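Local coordinates for hydroxymethyldihydropterin pyrophosphokinase-dihydropteroate synthase, putative (Plasmodium vivax, PDB 5Z79), which probably catalyses two consecutive folate-synthesis steps, pyrophosphorylation of hydroxymethyldihydropterin and condensation of the resulting diphosphate with 4-aminobenzoic acid to dihydropteroate, at residues A[10-18]-A[106-117]; A[34-42]-A[163-171]. One frame throughout, in Å; residues are numbered along the deposited sequence.

In the fold
From the N terminus, the chain enters the HPPK part through strand 13-21, runs back through helix 27-42 and enters strand 43-54 in the same direction as strand 13-21, a beta-alpha-beta crossover with strand 160-169 in between. Contact 1 closes the first long loop when residues 106-117, further along, come back against strand 13-21. Contact 2 begins inside that loop and ends beyond it, where strand 160-169 meets helix 27-42, so the two closures cross rather than nest. Strands 13-21 and 160-169 are antiparallel neighbours in one sheet, joined for example through Ala15 N and Val167 O. Contact 1 thus adds helix 105-111 to one face of this sheet, and contact 2 sets helix 27-42 on the other.

Contact 1. Residues A[10-18]-A[106-117]; sequences TPRNIAVLN and ELEVFLKNEKIN
Strand 13-18, the first of the HPPK sheet, receives helix 106-111 and its trailing loop chiefly on Ile14, which sits among Phe110, Glu106 and Ile116. Its CG2 methyl stands over one face of the Phe110 ring, 3.6 Å from the centroid, in a CH-pi contact offset toward the rim. With chi1 near -68°, CG2 is anti to the backbone N and points at the ring, while CG1 stands beside that N and meets Ile116 CD1 at 3.7 Å; Ile14 CD1 reaches Glu106 CB. Val16, two residues on, touches Phe110 CZ with CG2 at 4.1 Å. The core built on this strand is a ferredoxin-like alpha-beta sandwich, and the short helix, from the connection between its second and third strands, lies on the sheet face where helix 273-282 also meets Val16. Polar contacts gather at the strand's entrance. Asn117 ND2 donates to Pro11 O at 3.2 Å, with an N-H...O angle of 154° and the donor tilted out of the carbonyl plane. Glu106, bent at chi2 (94°), turns its carboxylate to the backbone, where OE2 takes a weak bond from Arg12 N at 3.3 Å. The Arg12 guanidinium leads elsewhere, to a salt bridge with Glu96.

Contact 2. Residues A[34-42]-A[163-171]; sequences ALYLTEKYL and LTVVVRTFV
Helix 34-42 runs in much the same direction as strand 163-169, 25° apart with axes 9.0 Å from each other at closest, and its last residue, Leu42, comes down beside Thr169 with the two CA atoms 5.3 Å apart. The carbonyl of Leu42 is the polar centre of this junction. Phe170 N donates to Leu42 O at 3.1 Å, the donor lying nearly along the C=O axis (163°). The same oxygen sits over the centre of the Phe170 ring, 3.4 Å above its plane. With chi1 at 50°, CG of Phe170 stands between the backbone N and the carbonyl carbon, which folds the ring over the oxygen that its own amide also binds. Thr169 OG1 also faces this oxygen, though the modelled separation is too short to be trusted in detail. Beyond the carbonyl, Leu42 CD2 crosses to Val171 CG2, and its CB rests near Val167 CG1 at 4.4 Å. Two turns earlier, Leu35 points at the strand: Leu35 CD1 and CD2 meet Leu163 CD2 tip to tip, each at 4.0 Å, and Leu35 CD2 lies 3.6 Å from Val165 CG2. This helix layer against the sheet is part of the ferredoxin-like alpha-beta fold of HPPK, and the strand carries Phe160 and Asn162 of the pterine pocket just upstream. Thr38 adds contacts to Leu17 and Phe19 of strand 13-21, Leu35 reaches Ile45 of strand 43-54, and helix 273-282 backs Thr164 and Val166 on the opposite face.

Contact 1. Residues A[10-18]-A[106-117]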
loop_
_atom_site.group_PDB
_atom_site.type_symbol
_atom_site.label_atom_id
_atom_site.label_comp_id
_atom_site.label_asym_id
_atom_site.label_seq_id
_atom_site.Cartn_x
_atom_site.Cartn_y
_atom_site.Cartn_z
ATOM N N THR A 10 5.320 7.296 58.260
ATOM C CA THR A 10 4.095 7.024 57.398
ATOM C C THR A 10 4.329 7.174 55.889
ATOM O O THR A 10 4.080 8.257 55.320
ATOM C CB THR A 10 2.898 7.910 57.836
ATOM N N PRO A 11 4.778 6.077 55.231
ATOM C CA PRO A 11 4.754 6.055 53.756
ATOM C C PRO A 11 3.345 5.831 53.197
ATOM O O PRO A 11 2.471 5.249 53.877
ATOM C CB PRO A 11 5.681 4.881 53.391
ATOM C CG PRO A 11 5.744 4.004 54.610
ATOM C CD PRO A 11 5.297 4.814 55.801
ATOM N N ARG A 12 3.169 6.225 51.956
ATOM C CA ARG A 12 1.911 6.115 51.311
ATOM C C ARG A 12 1.597 4.805 50.751
ATOM O O ARG A 12 2.452 4.057 50.408
ATOM C CB ARG A 12 1.916 6.998 50.110
ATOM C CG ARG A 12 2.343 8.400 50.332
ATOM C CD ARG A 12 1.149 9.143 50.825
ATOM N NE ARG A 12 1.126 10.498 50.346
ATOM C CZ ARG A 12 0.828 11.522 51.112
ATOM N NH1 ARG A 12 0.557 11.324 52.377
ATOM N NH2 ARG A 12 0.796 12.732 50.607
ATOM N N ASN A 13 0.335 4.561 50.563
ATOM C CA ASN A 13 -0.041 3.263 50.012
ATOM C C ASN A 13 -0.256 3.378 48.508
ATOM O O ASN A 13 -0.519 4.459 47.979
ATOM C CB ASN A 13 -1.282 2.711 50.708
ATOM C CG ASN A 13 -1.066 2.486 52.191
ATOM O OD1 ASN A 13 -0.086 1.879 52.601
ATOM N ND2 ASN A 13 -1.997 2.963 53.000
ATOM N N ILE A 14 -0.111 2.232 47.844
ATOM C CA ILE A 14 -0.209 2.057 46.394
ATOM C C ILE A 14 -1.464 1.266 46.135
ATOM O O ILE A 14 -1.602 0.195 46.660
ATOM C CB ILE A 14 0.972 1.206 45.925
ATOM C CG1 ILE A 14 2.288 2.003 46.082
ATOM C CG2 ILE A 14 0.751 0.651 44.527
ATOM C CD1 ILE A 14 2.317 3.364 45.432
ATOM N N ALA A 15 -2.393 1.792 45.367
ATOM C CA ALA A 15 -3.576 1.035 45.043
ATOM C C ALA A 15 -3.693 1.044 43.560
ATOM O O ALA A 15 -3.144 1.915 42.918
ATOM C CB ALA A 15 -4.812 1.642 45.658
ATOM N N VAL A 16 -4.395 0.051 43.031
ATOM C CA VAL A 16 -4.613 -0.094 41.607
ATOM C C VAL A 16 -6.117 -0.188 41.374
ATOM O O VAL A 16 -6.829 -0.979 41.987
ATOM C CB VAL A 16 -3.867 -1.318 41.075
ATOM C CG1 VAL A 16 -3.967 -1.405 39.570
ATOM C CG2 VAL A 16 -2.410 -1.233 41.491
ATOM N N LEU A 17 -6.615 0.659 40.511
ATOM C CA LEU A 17 -8.026 0.802 40.406
ATOM C C LEU A 17 -8.394 0.514 38.998
ATOM O O LEU A 17 -7.559 0.635 38.103
ATOM C CB LEU A 17 -8.415 2.236 40.731
ATOM C CG LEU A 17 -7.876 2.772 42.034
ATOM C CD1 LEU A 17 -8.202 4.228 42.119
ATOM C CD2 LEU A 17 -8.532 2.032 43.152
ATOM N N ASN A 18 -9.652 0.158 38.799
ATOM C CA ASN A 18 -10.151 -0.171 37.488
ATOM C C ASN A 18 -11.406 0.580 37.216
ATOM O O ASN A 18 -12.389 0.416 37.917
ATOM C CB ASN A 18 -10.476 -1.650 37.423
ATOM C CG ASN A 18 -10.943 -2.074 36.049
ATOM O OD1 ASN A 18 -10.141 -2.446 35.187
ATOM N ND2 ASN A 18 -12.262 -2.065 35.856
ATOM N N GLU A 106 7.478 4.111 46.868
ATOM C CA GLU A 106 6.366 3.272 47.274
ATOM C C GLU A 106 6.033 2.292 46.155
ATOM O O GLU A 106 5.811 1.107 46.378
ATOM C CB GLU A 106 5.140 4.101 47.654
ATOM C CG GLU A 106 5.287 4.822 48.983
ATOM C CD GLU A 106 5.799 6.253 48.840
ATOM O OE1 GLU A 106 6.435 6.578 47.800
ATOM O OE2 GLU A 106 5.553 7.061 49.770
ATOM N N LEU A 107 6.033 2.796 44.943
ATOM C CA LEU A 107 5.743 1.977 43.778
ATOM C C LEU A 107 6.813 0.880 43.598
ATOM O O LEU A 107 6.514 -0.298 43.538
ATOM C CB LEU A 107 5.624 2.894 42.539
ATOM C CG LEU A 107 5.247 2.292 41.201
ATOM C CD1 LEU A 107 4.103 1.312 41.322
ATOM C CD2 LEU A 107 4.864 3.440 40.285
ATOM N N GLU A 108 8.067 1.269 43.547
ATOM C CA GLU A 108 9.114 0.287 43.355
ATOM C C GLU A 108 8.846 -0.890 44.252
ATOM O O GLU A 108 8.882 -2.052 43.822
ATOM C CB GLU A 108 10.489 0.868 43.704
ATOM C CG GLU A 108 11.041 1.759 42.611
ATOM C CD GLU A 108 12.494 2.154 42.802
ATOM O OE1 GLU A 108 13.166 1.673 43.752
ATOM O OE2 GLU A 108 12.963 2.977 41.977
ATOM N N VAL A 109 8.590 -0.546 45.510
ATOM C CA VAL A 109 8.392 -1.492 46.586
ATOM C C VAL A 109 7.181 -2.355 46.308
ATOM O O VAL A 109 7.242 -3.570 46.377
ATOM C CB VAL A 109 8.205 -0.732 47.920
ATOM C CG1 VAL A 109 7.717 -1.662 49.028
ATOM C CG2 VAL A 109 9.507 -0.046 48.329
ATOM N N PHE A 110 6.073 -1.705 45.987
ATOM C CA PHE A 110 4.839 -2.413 45.668
ATOM C C PHE A 110 5.077 -3.461 44.612
ATOM O O PHE A 110 4.587 -4.576 44.766
ATOM C CB PHE A 110 3.765 -1.458 45.209
ATOM C CG PHE A 110 2.635 -2.133 44.566
ATOM C CD1 PHE A 110 1.630 -2.670 45.332
ATOM C CD2 PHE A 110 2.589 -2.266 43.178
ATOM C CE1 PHE A 110 0.562 -3.309 44.728
ATOM C CE2 PHE A 110 1.533 -2.910 42.557
ATOM C CZ PHE A 110 0.515 -3.435 43.333
ATOM N N LEU A 111 5.853 -3.104 43.582
ATOM C CA LEU A 111 6.100 -3.974 42.424
ATOM C C LEU A 111 6.884 -5.263 42.772
ATOM O O LEU A 111 6.792 -6.264 42.059
ATOM C CB LEU A 111 6.779 -3.200 41.269
ATOM C CG LEU A 111 5.959 -2.101 40.552
ATOM C CD1 LEU A 111 6.806 -1.293 39.565
ATOM C CD2 LEU A 111 4.723 -2.627 39.817
ATOM N N LYS A 112 7.628 -5.246 43.870
ATOM C CA LYS A 112 8.282 -6.460 44.367
ATOM C C LYS A 112 7.394 -7.217 45.376
ATOM O O LYS A 112 7.879 -8.076 46.113
ATOM C CB LYS A 112 9.647 -6.119 45.014
ATOM C CG LYS A 112 10.723 -5.608 44.050
ATOM C CD LYS A 112 11.953 -5.025 44.779
ATOM C CE LYS A 112 11.783 -3.523 45.090
ATOM N NZ LYS A 112 12.602 -2.969 46.234
ATOM N N ASN A 113 6.104 -6.888 45.435
ATOM C CA ASN A 113 5.167 -7.533 46.387
ATOM C C ASN A 113 5.635 -7.508 47.886
ATOM O O ASN A 113 5.121 -8.242 48.752
ATOM C CB ASN A 113 4.854 -8.961 45.915
ATOM C CG ASN A 113 3.678 -9.567 46.630
ATOM O OD1 ASN A 113 2.692 -8.923 46.875
ATOM N ND2 ASN A 113 3.784 -10.813 46.958
ATOM N N GLU A 114 6.600 -6.635 48.177
ATOM C CA GLU A 114 7.048 -6.406 49.548
ATOM C C GLU A 114 6.067 -5.476 50.253
ATOM O O GLU A 114 5.244 -4.775 49.617
ATOM C CB GLU A 114 8.442 -5.770 49.599
ATOM C CG GLU A 114 9.583 -6.687 49.190
ATOM C CD GLU A 114 10.824 -5.888 48.780
ATOM O OE1 GLU A 114 11.226 -5.004 49.588
ATOM O OE2 GLU A 114 11.387 -6.125 47.659
ATOM N N LYS A 115 6.208 -5.447 51.571
ATOM C CA LYS A 115 5.290 -4.758 52.461
ATOM C C LYS A 115 5.528 -3.266 52.387
ATOM O O LYS A 115 6.664 -2.818 52.240
ATOM C CB LYS A 115 5.521 -5.256 53.909
ATOM C CG LYS A 115 4.380 -4.964 54.865
ATOM C CD LYS A 115 4.734 -5.388 56.277
ATOM C CE LYS A 115 5.565 -4.335 57.008
ATOM N NZ LYS A 115 6.238 -4.903 58.223
ATOM N N ILE A 116 4.457 -2.495 52.491
ATOM C CA ILE A 116 4.603 -1.056 52.644
ATOM C C ILE A 116 4.235 -0.650 54.087
ATOM O O ILE A 116 5.049 -0.076 54.785
ATOM C CB ILE A 116 3.767 -0.291 51.587
ATOM C CG1 ILE A 116 4.401 -0.440 50.190
ATOM C CG2 ILE A 116 3.678 1.191 51.965
ATOM C CD1 ILE A 116 3.687 0.283 49.054
ATOM N N ASN A 117 2.988 -0.939 54.464
ATOM C CA ASN A 117 2.420 -0.777 55.799
ATOM C C ASN A 117 1.674 -2.050 56.162
ATOM O O ASN A 117 1.198 -2.750 55.280
ATOM C CB ASN A 117 1.379 0.340 55.821
ATOM C CG ASN A 117 1.971 1.714 55.596
ATOM O OD1 ASN A 117 3.169 1.917 55.773
ATOM N ND2 ASN A 117 1.123 2.677 55.216
#

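Contact 2. Residues A[34-42]-A[163-171]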
loop_
_atom_site.group_PDB
_atom_site.type_symbol
_atom_site.label_atom_id
_atom_site.label_comp_id
_atom_site.label_asym_id
_atom_site.label_seq_id
_atom_site.Cartn_x
_atom_site.Cartn_y
_atom_site.Cartn_z
ATOM N N ALA A 34 -14.064 10.877 36.440
ATOM C CA ALA A 34 -13.826 9.900 37.513
ATOM C C ALA A 34 -12.379 9.855 37.963
ATOM O O ALA A 34 -12.114 9.510 39.094
ATOM C CB ALA A 34 -14.292 8.520 37.095
ATOM N N LEU A 35 -11.455 10.199 37.068
ATOM C CA LEU A 35 -10.021 10.267 37.393
ATOM C C LEU A 35 -9.729 11.495 38.214
ATOM O O LEU A 35 -8.787 11.493 38.975
ATOM C CB LEU A 35 -9.142 10.387 36.136
ATOM C CG LEU A 35 -8.870 9.212 35.199
ATOM C CD1 LEU A 35 -8.086 9.607 33.965
ATOM C CD2 LEU A 35 -8.074 8.163 35.915
ATOM N N TYR A 36 -10.496 12.560 37.999
ATOM C CA TYR A 36 -10.307 13.829 38.695
ATOM C C TYR A 36 -10.726 13.674 40.102
ATOM O O TYR A 36 -9.957 13.975 40.980
ATOM C CB TYR A 36 -11.157 14.928 38.076
ATOM C CG TYR A 36 -11.181 16.222 38.852
ATOM C CD1 TYR A 36 -10.004 16.927 39.098
ATOM C CD2 TYR A 36 -12.393 16.772 39.300
ATOM C CE1 TYR A 36 -10.030 18.125 39.779
ATOM C CE2 TYR A 36 -12.422 17.966 40.006
ATOM C CZ TYR A 36 -11.240 18.641 40.245
ATOM O OH TYR A 36 -11.238 19.849 40.944
ATOM N N LEU A 37 -11.946 13.215 40.331
ATOM C CA LEU A 37 -12.410 13.003 41.696
ATOM C C LEU A 37 -11.536 12.038 42.462
ATOM O O LEU A 37 -11.277 12.231 43.608
ATOM C CB LEU A 37 -13.812 12.462 41.692
ATOM C CG LEU A 37 -14.725 13.440 40.986
ATOM C CD1 LEU A 37 -16.057 12.754 40.750
ATOM C CD2 LEU A 37 -14.889 14.742 41.763
ATOM N N THR A 38 -11.102 10.989 41.795
ATOM C CA THR A 38 -10.261 9.948 42.351
ATOM C C THR A 38 -8.927 10.522 42.774
ATOM O O THR A 38 -8.487 10.199 43.861
ATOM C CB THR A 38 -10.009 8.805 41.321
ATOM O OG1 THR A 38 -11.242 8.222 40.905
ATOM C CG2 THR A 38 -9.169 7.710 41.896
ATOM N N GLU A 39 -8.266 11.330 41.934
ATOM C CA GLU A 39 -6.971 11.948 42.317
ATOM C C GLU A 39 -7.196 12.901 43.514
ATOM O O GLU A 39 -6.484 12.871 44.515
ATOM C CB GLU A 39 -6.283 12.670 41.129
ATOM C CG GLU A 39 -4.873 13.228 41.419
ATOM C CD GLU A 39 -3.957 13.544 40.196
ATOM O OE1 GLU A 39 -4.156 14.602 39.534
ATOM O OE2 GLU A 39 -2.975 12.780 39.922
ATOM N N LYS A 40 -8.239 13.705 43.404
ATOM C CA LYS A 40 -8.583 14.658 44.402
ATOM C C LYS A 40 -8.788 14.023 45.779
ATOM O O LYS A 40 -8.317 14.559 46.781
ATOM C CB LYS A 40 -9.823 15.421 43.954
ATOM C CG LYS A 40 -10.451 16.263 45.051
ATOM C CD LYS A 40 -11.705 16.974 44.581
ATOM C CE LYS A 40 -11.903 18.270 45.324
ATOM N NZ LYS A 40 -12.279 19.350 44.379
ATOM N N TYR A 41 -9.466 12.895 45.851
ATOM C CA TYR A 41 -9.810 12.334 47.150
ATOM C C TYR A 41 -8.895 11.208 47.602
ATOM O O TYR A 41 -8.968 10.812 48.741
ATOM C CB TYR A 41 -11.269 11.838 47.178
ATOM C CG TYR A 41 -12.322 12.933 47.058
ATOM C CD1 TYR A 41 -12.111 14.195 47.603
ATOM C CD2 TYR A 41 -13.542 12.701 46.429
ATOM C CE1 TYR A 41 -13.075 15.201 47.499
ATOM C CE2 TYR A 41 -14.513 13.700 46.325
ATOM C CZ TYR A 41 -14.275 14.950 46.863
ATOM O OH TYR A 41 -15.201 15.975 46.803
ATOM N N LEU A 42 -8.036 10.681 46.739
ATOM C CA LEU A 42 -7.267 9.489 47.107
ATOM C C LEU A 42 -5.767 9.636 47.026
ATOM O O LEU A 42 -5.057 9.028 47.828
ATOM C CB LEU A 42 -7.655 8.295 46.253
ATOM C CG LEU A 42 -9.100 7.865 46.365
ATOM C CD1 LEU A 42 -9.331 6.708 45.411
ATOM C CD2 LEU A 42 -9.442 7.432 47.774
ATOM N N LEU A 163 -10.370 1.329 31.657
ATOM C CA LEU A 163 -9.121 1.986 32.021
ATOM C C LEU A 163 -8.635 1.520 33.384
ATOM O O LEU A 163 -9.408 1.299 34.306
ATOM C CB LEU A 163 -9.330 3.501 32.075
ATOM C CG LEU A 163 -8.179 4.357 32.608
ATOM C CD1 LEU A 163 -6.918 4.206 31.767
ATOM C CD2 LEU A 163 -8.619 5.809 32.678
ATOM N N THR A 164 -7.343 1.381 33.556
ATOM C CA THR A 164 -6.807 1.052 34.859
ATOM C C THR A 164 -5.815 2.119 35.253
ATOM O O THR A 164 -5.194 2.740 34.461
ATOM C CB THR A 164 -6.191 -0.326 34.995
ATOM O OG1 THR A 164 -5.054 -0.410 34.184
ATOM C CG2 THR A 164 -7.156 -1.370 34.629
ATOM N N VAL A 165 -5.643 2.304 36.519
ATOM C CA VAL A 165 -4.815 3.438 37.034
ATOM C C VAL A 165 -4.076 3.094 38.326
ATOM O O VAL A 165 -4.618 2.410 39.159
ATOM C CB VAL A 165 -5.705 4.710 37.131
ATOM C CG1 VAL A 165 -4.983 5.876 37.755
ATOM C CG2 VAL A 165 -6.258 5.059 35.774
ATOM N N VAL A 166 -2.820 3.505 38.447
ATOM C CA VAL A 166 -2.049 3.358 39.708
ATOM C C VAL A 166 -2.063 4.651 40.508
ATOM O O VAL A 166 -1.659 5.683 39.968
ATOM C CB VAL A 166 -0.567 3.077 39.468
ATOM C CG1 VAL A 166 0.220 3.226 40.757
ATOM C CG2 VAL A 166 -0.380 1.681 38.964
ATOM N N VAL A 167 -2.498 4.569 41.776
ATOM C CA VAL A 167 -2.536 5.700 42.722
ATOM C C VAL A 167 -1.624 5.534 43.949
ATOM O O VAL A 167 -1.760 4.576 44.701
ATOM C CB VAL A 167 -3.939 5.889 43.310
ATOM C CG1 VAL A 167 -4.024 7.239 43.994
ATOM C CG2 VAL A 167 -5.004 5.744 42.249
ATOM N N ARG A 168 -0.720 6.486 44.168
ATOM C CA ARG A 168 0.001 6.648 45.460
ATOM C C ARG A 168 -0.949 7.341 46.427
ATOM O O ARG A 168 -1.294 8.492 46.224
ATOM C CB ARG A 168 1.229 7.528 45.256
ATOM C CG ARG A 168 2.224 7.510 46.413
ATOM C CD ARG A 168 3.250 8.649 46.279
ATOM N NE ARG A 168 2.575 9.948 46.306
ATOM C CZ ARG A 168 3.053 11.088 45.807
ATOM N NH1 ARG A 168 4.253 11.132 45.232
ATOM N NH2 ARG A 168 2.310 12.198 45.876
ATOM N N THR A 169 -1.409 6.653 47.454
ATOM C CA THR A 169 -2.603 7.110 48.134
ATOM C C THR A 169 -2.345 7.376 49.600
ATOM O O THR A 169 -1.506 6.745 50.212
ATOM C CB THR A 169 -3.733 6.083 47.988
ATOM O OG1 THR A 169 -4.990 6.685 48.274
ATOM C CG2 THR A 169 -3.523 4.929 48.916
ATOM N N PHE A 170 -3.100 8.325 50.141
ATOM C CA PHE A 170 -3.041 8.687 51.529
ATOM C C PHE A 170 -4.220 8.112 52.288
ATOM O O PHE A 170 -4.472 8.498 53.435
ATOM C CB PHE A 170 -3.003 10.199 51.668
ATOM C CG PHE A 170 -4.052 10.896 50.901
ATOM C CD1 PHE A 170 -5.380 10.775 51.245
ATOM C CD2 PHE A 170 -3.715 11.691 49.816
ATOM C CE1 PHE A 170 -6.369 11.441 50.513
ATOM C CE2 PHE A 170 -4.688 12.364 49.073
ATOM C CZ PHE A 170 -6.023 12.243 49.424
ATOM N N VAL A 171 -4.946 7.184 51.669
ATOM C CA VAL A 171 -5.994 6.458 52.376
ATOM C C VAL A 171 -5.343 5.299 53.080
ATOM O O VAL A 171 -4.495 4.628 52.509
ATOM C CB VAL A 171 -7.078 5.906 51.455
ATOM C CG1 VAL A 171 -8.151 5.212 52.287
ATOM C CG2 VAL A 171 -7.682 7.016 50.622
#